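Local coordinates for protein citrate synthase (Metallosphaera sedula, PDB 6ABX) that probably catalyses the condensation of acetyl-CoA with oxaloacetate and water to give citrate and free CoA in the tricarboxylic acid cycle, at residues A[122-127]-A[150-155]; A[171-176]-A[328-333]; A[180-185]-A[334-339]. One frame throughout, in Å; residues are numbered along the deposited sequence.

Interaction 1 of 3, residues A[122-127]-A[150-155]; sequences KIPTII and ENFLYM
Phe-152 holds its CG anti to the backbone N (chi1 -158°), and this carries the ring toward helix 112-134 until one face lies over Pro-124 CB. Met-155 sets out beside its own backbone N and then bends at chi3 (-58°), which turns the methyl CE toward the carbonyl of the same proline. The central contact is a CH-pi interaction of nearly ideal form: Pro-124 CB sits 3.5 Å from the centroid of the Phe-152 ring, almost exactly on the ring normal, with all six ring carbons at similar distances. Ile-127 adds to this at the far end of the ring, where its CD1 comes to 4.0 Å from Phe-152 CZ and its CG2 lies almost as near. Met-155 CE lies beside the proline, 3.6 Å from Pro-124 O and 4.0 Å from Pro-124 CB. The sulfur only brushes Thr-125, with Met-155 SD 4.0 Å from Thr-125 OG1; that hydroxyl is hydrogen-bonded to Arg-72 O. Proline lacks an N-H and the helix kinks at this point, Thr-125 N making only a weak bond to Lys-122 O. Pro-124 O is also hydrogen-bonded to Ser-128 OG. The two helix segments run nearly parallel, their axes 9.6 Å apart at an angle of 18°. Helix 324-343 packs against the pair through Ser-330, which meets Ile-123, Ile-127 and Phe-152, while helix 91-105 covers Ile-126 and helix 163-174 touches Phe-152 through Leu-169.

Interaction 2 of 3, residues A[171-176]-A[328-333]; sequences VSLMLH and FASARV
Phe-328 receives the edge of the His-176 imidazole on one face of its ring, a T-shaped pair with centroids 4.9 Å apart and planes at 68°. The touching atom is His-176 CD2, which stands over the rim of the phenyl ring, 3.5 Å from Phe-328 CD2. The imidazole is held in this pose from its other side, since His-176 ND1 donates to Ser-172 O at 2.8 Å in an almost straight bond lying in the ring plane. Further along the helix, Ser-330 meets Leu-173, whose CD2 is 3.8 Å from Ser-330 OG; the hydroxyl is hydrogen-bonded to Ile-327 O of its own helix. Ala-331 marks the closest approach of the two backbones, and its small side chain permits it: Ala-331 CB lies 3.3 Å from Leu-173 O and 3.7 Å from His-176 CB. In this mainly helical fold of the citrate synthase family, helix 163-174 here gives way to the turn that leads toward His-179 and Asn-182, and helix 324-343 brings Arg-332 up to the same oxaloacetate-binding pocket. Arg-332 begins extended, then bends at chi2 and chi3, which curls the guanidinium back to the edge of the Phe-328 ring, whose CE1 lies against the centre of one guanidinium face. Arg-332 NE donates to His-176 O at 2.9 Å, coming from above the carbonyl plane, with a bent N-H...O angle of 145°; this probably helps to position the guanidinium. NH2 gives the same oxygen a second, weak bond. Arg-332 NH2 also makes a weak bond to a water, which donates to Leu-175 O at 2.7 Å. A bound citrate anion accepts a further hydrogen bond from Arg-332 NH2.

Interaction 3 of 3, residues A[180-185]-A[334-339]; sequences EMNAST and IGWTAH
Trp-336 and Ser-184 form the hydrogen bond between the two segments: Trp-336 NE1 donates to Ser-184 OG at 3.0 Å, with the oxygen near the ring plane and an N-H...O angle of 140°. Ser-184 OG is also hydrogen-bonded to His-214 NE2 and donates to Asn-182 OD1 at 3.0 Å. Asn-182 OD1 accepts twice more, from Thr-185 N at 3.1 Å and from Thr-185 OG1, which comes in above the carbonyl plane; three donors therefore grip one atom. The His-339 ring is hydrogen-bonded to Asp-178 and Lys-13. Van der Waals contacts complete the seam. Thr-185 OG1 lies at the indole edge, 3.3 Å from Trp-336 CD1. With CG2 anti to its backbone N, Thr-185 turns this methyl to the His-339 ring in an off-centre CH-pi contact, 3.9 Å from His-339 CG. The same ring meets the backbone of Glu-180, where His-339 NE2 lies 3.9 Å from Glu-180 CA. A leucine in place of Trp-336 would probably leave Ser-184 OG without its indole donor and open a gap between the start of helix 183-192 and helix 324-343. Asn-182 is the N-cap of helix 183-192, with its OD1 accepting the capping bond, and it is also an oxaloacetate-binding residue, so a classic helix cap here forms part of the oxaloacetate-binding pocket.

How the interactions relate
All three contacts are buried, yet their chemistry changes with place. Interaction 1 is almost wholly apolar and joins two near-parallel helices; interactions 2 and 3 mix packing with hydrogen bonds and each contribute an oxaloacetate-binding residue. Interactions 2 and 3 use successive turns of helix 324-343 and come together in a packing contact, Arg-332 NH1 3.1 Å from Asn-182 ND2. Ser-330 links interaction 2 to interaction 1, Ser-330 CB lying 3.6 Å from Ile-123 CG2. Interactions 1 and 3 do not touch, their nearest atoms being about 6 Å apart. Interaction 2 lies nearest the chain centre, whereas residues 180-183 of interaction 3 pack against the second subunit.

Interaction 1 of 3, residues A[122-127]-A[150-155]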
loop_
_atom_site.group_PDB
_atom_site.type_symbol
_atom_site.label_atom_id
_atom_site.label_comp_id
_atom_site.label_asym_id
_atom_site.label_seq_id
_atom_site.Cartn_x
_atom_site.Cartn_y
_atom_site.Cartn_z
ATOM N N LYS A 122 18.433 2.138 -5.314
ATOM C CA LYS A 122 18.383 3.417 -4.636
ATOM C C LYS A 122 18.013 3.320 -3.169
ATOM O O LYS A 122 18.435 4.191 -2.418
ATOM C CB LYS A 122 17.368 4.347 -5.279
ATOM C CG LYS A 122 17.700 4.738 -6.724
ATOM C CD LYS A 122 16.582 5.432 -7.441
ATOM C CE LYS A 122 17.051 5.910 -8.813
ATOM N NZ LYS A 122 16.059 6.767 -9.489
ATOM N N ILE A 123 17.292 2.272 -2.747
ATOM C CA ILE A 123 16.892 2.224 -1.355
ATOM C C ILE A 123 18.102 2.311 -0.425
ATOM O O ILE A 123 18.031 3.020 0.596
ATOM C CB ILE A 123 15.930 1.052 -1.092
ATOM C CG1 ILE A 123 14.572 1.438 -1.691
ATOM C CG2 ILE A 123 15.868 0.761 0.386
ATOM C CD1 ILE A 123 13.585 0.311 -1.898
ATOM N N PRO A 124 19.194 1.554 -0.638
ATOM C CA PRO A 124 20.364 1.677 0.241
ATOM C C PRO A 124 20.919 3.094 0.294
ATOM O O PRO A 124 21.431 3.513 1.362
ATOM C CB PRO A 124 21.416 0.697 -0.302
ATOM C CG PRO A 124 20.529 -0.328 -1.056
ATOM C CD PRO A 124 19.373 0.464 -1.612
ATOM N N THR A 125 20.835 3.831 -0.801
ATOM C CA THR A 125 21.321 5.197 -0.801
ATOM C C THR A 125 20.521 6.050 0.191
ATOM O O THR A 125 21.049 6.826 0.952
ATOM C CB THR A 125 21.266 5.789 -2.204
ATOM O OG1 THR A 125 21.869 4.825 -3.082
ATOM C CG2 THR A 125 21.916 7.157 -2.294
ATOM N N ILE A 126 19.212 5.845 0.184
ATOM C CA ILE A 126 18.288 6.575 1.095
ATOM C C ILE A 126 18.575 6.173 2.538
ATOM O O ILE A 126 18.697 7.022 3.444
ATOM C CB ILE A 126 16.824 6.287 0.707
ATOM C CG1 ILE A 126 16.489 6.897 -0.660
ATOM C CG2 ILE A 126 15.855 6.738 1.781
ATOM C CD1 ILE A 126 15.239 6.389 -1.306
ATOM N N ILE A 127 18.691 4.861 2.794
ATOM C CA ILE A 127 18.902 4.390 4.139
ATOM C C ILE A 127 20.208 4.974 4.698
ATOM O O ILE A 127 20.273 5.407 5.855
ATOM C CB ILE A 127 18.939 2.854 4.189
ATOM C CG1 ILE A 127 17.551 2.300 3.850
ATOM C CG2 ILE A 127 19.406 2.365 5.553
ATOM C CD1 ILE A 127 17.536 0.799 3.703
ATOM N N GLU A 150 29.086 -4.191 -0.753
ATOM C CA GLU A 150 30.307 -3.402 -0.442
ATOM C C GLU A 150 29.950 -1.899 -0.429
ATOM O O GLU A 150 30.342 -1.124 0.464
ATOM C CB GLU A 150 31.443 -3.692 -1.425
ATOM C CG GLU A 150 32.686 -2.950 -0.953
ATOM C CD GLU A 150 34.027 -3.217 -1.606
ATOM O OE1 GLU A 150 34.050 -3.982 -2.627
ATOM O OE2 GLU A 150 35.040 -2.639 -1.077
ATOM N N ASN A 151 29.192 -1.467 -1.437
ATOM C CA ASN A 151 28.792 -0.089 -1.544
ATOM C C ASN A 151 27.906 0.334 -0.361
ATOM O O ASN A 151 27.980 1.496 0.101
ATOM C CB ASN A 151 28.032 0.197 -2.839
ATOM C CG ASN A 151 27.641 1.646 -2.947
ATOM O OD1 ASN A 151 28.530 2.504 -3.078
ATOM N ND2 ASN A 151 26.353 1.923 -2.956
ATOM N N PHE A 152 27.003 -0.549 0.082
ATOM C CA PHE A 152 26.085 -0.217 1.151
ATOM C C PHE A 152 26.891 0.109 2.432
ATOM O O PHE A 152 26.664 1.139 3.094
ATOM C CB PHE A 152 25.114 -1.389 1.387
ATOM C CG PHE A 152 23.811 -1.050 2.069
ATOM C CD1 PHE A 152 23.599 0.154 2.719
ATOM C CD2 PHE A 152 22.772 -1.959 2.050
ATOM C CE1 PHE A 152 22.390 0.448 3.319
ATOM C CE2 PHE A 152 21.575 -1.672 2.686
ATOM C CZ PHE A 152 21.362 -0.454 3.263
ATOM N N LEU A 153 27.884 -0.708 2.721
ATOM C CA LEU A 153 28.734 -0.469 3.900
ATOM C C LEU A 153 29.606 0.773 3.714
ATOM O O LEU A 153 29.794 1.550 4.631
ATOM C CB LEU A 153 29.587 -1.693 4.203
ATOM C CG LEU A 153 28.811 -2.914 4.706
ATOM C CD1 LEU A 153 29.740 -4.097 4.862
ATOM C CD2 LEU A 153 28.091 -2.609 5.993
ATOM N N TYR A 154 30.073 1.000 2.495
ATOM C CA TYR A 154 30.864 2.199 2.151
ATOM C C TYR A 154 30.048 3.473 2.412
ATOM O O TYR A 154 30.519 4.422 3.012
ATOM C CB TYR A 154 31.317 2.125 0.693
ATOM C CG TYR A 154 31.816 3.424 0.134
ATOM C CD1 TYR A 154 33.017 3.954 0.576
ATOM C CD2 TYR A 154 31.065 4.165 -0.748
ATOM C CE1 TYR A 154 33.446 5.195 0.120
ATOM C CE2 TYR A 154 31.498 5.390 -1.241
ATOM C CZ TYR A 154 32.713 5.891 -0.816
ATOM O OH TYR A 154 33.151 7.118 -1.264
ATOM N N MET A 155 28.772 3.468 2.058
ATOM C CA MET A 155 27.946 4.640 2.203
ATOM C C MET A 155 27.641 4.926 3.683
ATOM O O MET A 155 27.283 6.043 4.011
ATOM C CB MET A 155 26.652 4.519 1.411
ATOM C CG MET A 155 26.868 4.569 -0.121
ATOM S SD MET A 155 25.322 4.670 -1.030
ATOM C CE MET A 155 24.532 3.176 -0.407
#

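Interaction 2 of 3, residues A[171-176]-A[328-333]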
loop_
_atom_site.group_PDB
_atom_site.type_symbol
_atom_site.label_atom_id
_atom_site.label_comp_id
_atom_site.label_asym_id
_atom_site.label_seq_id
_atom_site.Cartn_x
_atom_site.Cartn_y
_atom_site.Cartn_z
ATOM N N VAL A 171 25.067 -12.009 2.505
ATOM C CA VAL A 171 24.240 -13.128 2.912
ATOM C C VAL A 171 22.995 -12.665 3.681
ATOM O O VAL A 171 21.853 -13.138 3.358
ATOM C CB VAL A 171 25.050 -14.135 3.738
ATOM C CG1 VAL A 171 24.154 -15.225 4.345
ATOM C CG2 VAL A 171 26.157 -14.754 2.913
ATOM N N SER A 172 23.150 -11.760 4.671
ATOM C CA SER A 172 22.029 -11.291 5.390
ATOM C C SER A 172 20.944 -10.667 4.494
ATOM O O SER A 172 19.744 -10.948 4.708
ATOM C CB SER A 172 22.458 -10.328 6.475
ATOM O OG SER A 172 23.506 -10.898 7.213
ATOM N N LEU A 173 21.324 -9.908 3.444
ATOM C CA LEU A 173 20.355 -9.379 2.499
ATOM C C LEU A 173 19.743 -10.499 1.643
ATOM O O LEU A 173 18.494 -10.526 1.489
ATOM C CB LEU A 173 21.017 -8.320 1.608
ATOM C CG LEU A 173 21.482 -7.057 2.330
ATOM C CD1 LEU A 173 22.319 -6.196 1.406
ATOM C CD2 LEU A 173 20.284 -6.294 2.881
ATOM N N MET A 174 20.539 -11.491 1.166
ATOM C CA MET A 174 19.950 -12.561 0.308
ATOM C C MET A 174 18.853 -13.294 1.099
ATOM O O MET A 174 17.775 -13.658 0.582
ATOM C CB MET A 174 21.007 -13.611 -0.155
ATOM C CG MET A 174 21.966 -13.085 -1.185
ATOM S SD MET A 174 23.167 -14.351 -1.820
ATOM C CE MET A 174 24.328 -14.370 -0.483
ATOM N N LEU A 175 19.069 -13.481 2.405
ATOM C CA LEU A 175 18.165 -14.189 3.280
ATOM C C LEU A 175 16.804 -13.501 3.428
ATOM O O LEU A 175 15.866 -14.207 3.811
ATOM C CB LEU A 175 18.755 -14.364 4.675
ATOM C CG LEU A 175 19.960 -15.302 4.757
ATOM C CD1 LEU A 175 20.519 -15.379 6.171
ATOM C CD2 LEU A 175 19.597 -16.678 4.287
ATOM N N HIS A 176 16.719 -12.201 3.141
ATOM C CA HIS A 176 15.505 -11.396 3.255
ATOM C C HIS A 176 14.791 -11.123 1.920
ATOM O O HIS A 176 13.783 -10.424 1.922
ATOM C CB HIS A 176 15.817 -10.084 3.968
ATOM C CG HIS A 176 16.067 -10.246 5.430
ATOM N ND1 HIS A 176 17.307 -10.570 5.931
ATOM C CD2 HIS A 176 15.246 -10.108 6.491
ATOM C CE1 HIS A 176 17.219 -10.648 7.267
ATOM N NE2 HIS A 176 15.950 -10.425 7.631
ATOM N N PHE A 328 15.460 -4.529 5.832
ATOM C CA PHE A 328 14.569 -5.612 5.384
ATOM C C PHE A 328 13.932 -5.245 4.037
ATOM O O PHE A 328 13.989 -6.019 3.074
ATOM C CB PHE A 328 13.583 -5.892 6.507
ATOM C CG PHE A 328 12.730 -7.126 6.410
ATOM C CD1 PHE A 328 11.987 -7.407 5.276
ATOM C CD2 PHE A 328 12.651 -8.001 7.483
ATOM C CE1 PHE A 328 11.192 -8.547 5.211
ATOM C CE2 PHE A 328 11.834 -9.130 7.416
ATOM C CZ PHE A 328 11.106 -9.394 6.278
ATOM N N ALA A 329 13.294 -4.081 3.962
ATOM C CA ALA A 329 12.631 -3.626 2.721
ATOM C C ALA A 329 13.618 -3.586 1.564
ATOM O O ALA A 329 13.247 -3.931 0.442
ATOM C CB ALA A 329 11.998 -2.266 2.920
ATOM N N SER A 330 14.885 -3.193 1.832
ATOM C CA SER A 330 15.874 -3.017 0.776
ATOM C C SER A 330 16.106 -4.354 0.060
ATOM O O SER A 330 16.333 -4.373 -1.119
ATOM C CB SER A 330 17.183 -2.440 1.294
ATOM O OG SER A 330 18.016 -3.410 1.897
ATOM N N ALA A 331 15.981 -5.475 0.766
ATOM C CA ALA A 331 16.133 -6.799 0.164
ATOM C C ALA A 331 14.775 -7.312 -0.353
ATOM O O ALA A 331 14.674 -7.869 -1.480
ATOM C CB ALA A 331 16.665 -7.763 1.225
ATOM N N ARG A 332 13.724 -7.066 0.426
ATOM C CA ARG A 332 12.406 -7.741 0.146
ATOM C C ARG A 332 11.734 -7.115 -1.083
ATOM O O ARG A 332 10.860 -7.732 -1.728
ATOM C CB ARG A 332 11.552 -7.751 1.428
ATOM C CG ARG A 332 10.157 -8.332 1.241
ATOM C CD ARG A 332 10.170 -9.785 0.820
ATOM N NE ARG A 332 10.898 -10.605 1.731
ATOM C CZ ARG A 332 10.424 -11.125 2.882
ATOM N NH1 ARG A 332 9.155 -10.881 3.262
ATOM N NH2 ARG A 332 11.250 -11.803 3.660
ATOM N N VAL A 333 12.143 -5.895 -1.486
ATOM C CA VAL A 333 11.643 -5.267 -2.680
ATOM C C VAL A 333 11.869 -6.140 -3.903
ATOM O O VAL A 333 11.037 -6.165 -4.825
ATOM C CB VAL A 333 12.221 -3.869 -2.875
ATOM C CG1 VAL A 333 13.712 -3.877 -3.125
ATOM C CG2 VAL A 333 11.504 -3.127 -3.973
HETATM O O HOH W 1 13.206 -14.087 3.371
#

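Interaction 3 of 3, residues A[180-185]-A[334-339]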
loop_
_atom_site.group_PDB
_atom_site.type_symbol
_atom_site.label_atom_id
_atom_site.label_comp_id
_atom_site.label_asym_id
_atom_site.label_seq_id
_atom_site.Cartn_x
_atom_site.Cartn_y
_atom_site.Cartn_z
ATOM N N GLU A 180 7.660 -15.792 0.037
ATOM C CA GLU A 180 6.351 -16.249 -0.462
ATOM C C GLU A 180 5.323 -15.181 0.017
ATOM O O GLU A 180 5.498 -13.934 -0.116
ATOM C CB GLU A 180 6.229 -17.738 -0.048
ATOM C CG GLU A 180 5.534 -18.678 -1.073
ATOM C CD GLU A 180 5.406 -20.195 -0.835
ATOM O OE1 GLU A 180 6.084 -20.746 0.066
ATOM O OE2 GLU A 180 4.617 -20.893 -1.604
ATOM N N MET A 181 4.226 -15.585 0.648
ATOM C CA MET A 181 3.056 -14.753 0.717
ATOM C C MET A 181 2.727 -13.972 2.034
ATOM O O MET A 181 1.611 -13.873 2.478
ATOM C CB MET A 181 1.881 -15.695 0.522
ATOM C CG MET A 181 0.726 -14.944 0.283
ATOM S SD MET A 181 1.058 -13.450 -0.637
ATOM C CE MET A 181 1.656 -14.108 -2.230
ATOM N N ASN A 182 3.607 -13.214 2.551
ATOM C CA ASN A 182 3.348 -12.594 3.814
ATOM C C ASN A 182 2.424 -11.372 3.584
ATOM O O ASN A 182 2.111 -11.013 2.427
ATOM C CB ASN A 182 4.718 -12.219 4.353
ATOM C CG ASN A 182 5.626 -11.690 3.273
ATOM O OD1 ASN A 182 5.486 -10.566 2.803
ATOM N ND2 ASN A 182 6.538 -12.529 2.781
ATOM N N ALA A 183 2.099 -10.672 4.651
ATOM C CA ALA A 183 1.198 -9.507 4.588
ATOM C C ALA A 183 1.718 -8.427 3.635
ATOM O O ALA A 183 0.931 -7.787 2.970
ATOM C CB ALA A 183 1.003 -8.927 5.958
ATOM N N SER A 184 3.021 -8.123 3.637
ATOM C CA SER A 184 3.546 -7.084 2.760
ATOM C C SER A 184 3.468 -7.497 1.283
ATOM O O SER A 184 3.101 -6.654 0.443
ATOM C CB SER A 184 4.931 -6.607 3.148
ATOM O OG SER A 184 5.913 -7.647 3.063
ATOM N N THR A 185 3.816 -8.740 0.969
ATOM C CA THR A 185 3.675 -9.208 -0.405
ATOM C C THR A 185 2.195 -9.157 -0.809
ATOM O O THR A 185 1.915 -8.717 -1.941
ATOM C CB THR A 185 4.284 -10.610 -0.553
ATOM O OG1 THR A 185 5.660 -10.503 -0.171
ATOM C CG2 THR A 185 4.103 -11.176 -1.939
ATOM N N ILE A 334 12.918 -6.946 -3.882
ATOM C CA ILE A 334 13.169 -7.874 -5.014
ATOM C C ILE A 334 12.042 -8.915 -5.074
ATOM O O ILE A 334 11.432 -9.136 -6.088
ATOM C CB ILE A 334 14.559 -8.506 -4.883
ATOM C CG1 ILE A 334 15.681 -7.475 -5.031
ATOM C CG2 ILE A 334 14.732 -9.607 -5.902
ATOM C CD1 ILE A 334 16.977 -7.876 -4.370
ATOM N N GLY A 335 11.755 -9.565 -3.949
ATOM C CA GLY A 335 10.638 -10.510 -3.893
ATOM C C GLY A 335 9.300 -9.868 -4.186
ATOM O O GLY A 335 8.510 -10.441 -4.933
ATOM N N TRP A 336 9.028 -8.706 -3.590
ATOM C CA TRP A 336 7.793 -8.036 -3.847
ATOM C C TRP A 336 7.545 -7.894 -5.356
ATOM O O TRP A 336 6.460 -8.201 -5.928
ATOM C CB TRP A 336 7.722 -6.654 -3.226
ATOM C CG TRP A 336 7.615 -6.659 -1.740
ATOM C CD1 TRP A 336 7.093 -7.624 -0.964
ATOM C CD2 TRP A 336 7.935 -5.560 -0.879
ATOM N NE1 TRP A 336 7.125 -7.244 0.352
ATOM C CE2 TRP A 336 7.595 -5.960 0.433
ATOM C CE3 TRP A 336 8.460 -4.282 -1.082
ATOM C CZ2 TRP A 336 7.818 -5.151 1.541
ATOM C CZ3 TRP A 336 8.723 -3.497 0.028
ATOM C CH2 TRP A 336 8.460 -3.955 1.318
ATOM N N THR A 337 8.537 -7.317 -5.988
ATOM C CA THR A 337 8.439 -7.001 -7.408
ATOM C C THR A 337 8.425 -8.258 -8.296
ATOM O O THR A 337 7.657 -8.277 -9.310
ATOM C CB THR A 337 9.510 -5.998 -7.837
ATOM O OG1 THR A 337 10.829 -6.483 -7.548
ATOM C CG2 THR A 337 9.333 -4.643 -7.183
ATOM N N ALA A 338 9.159 -9.307 -7.925
ATOM C CA ALA A 338 9.105 -10.572 -8.631
ATOM C C ALA A 338 7.706 -11.157 -8.515
ATOM O O ALA A 338 7.163 -11.675 -9.498
ATOM C CB ALA A 338 10.140 -11.550 -8.142
ATOM N N HIS A 339 7.109 -11.063 -7.330
ATOM C CA HIS A 339 5.760 -11.607 -7.133
ATOM C C HIS A 339 4.729 -10.870 -7.977
ATOM O O HIS A 339 3.773 -11.550 -8.471
ATOM C CB HIS A 339 5.364 -11.614 -5.646
ATOM C CG HIS A 339 5.843 -12.841 -4.965
ATOM N ND1 HIS A 339 5.213 -14.095 -5.137
ATOM C CD2 HIS A 339 6.919 -13.054 -4.183
ATOM C CE1 HIS A 339 5.903 -15.003 -4.461
ATOM N NE2 HIS A 339 6.937 -14.369 -3.816
#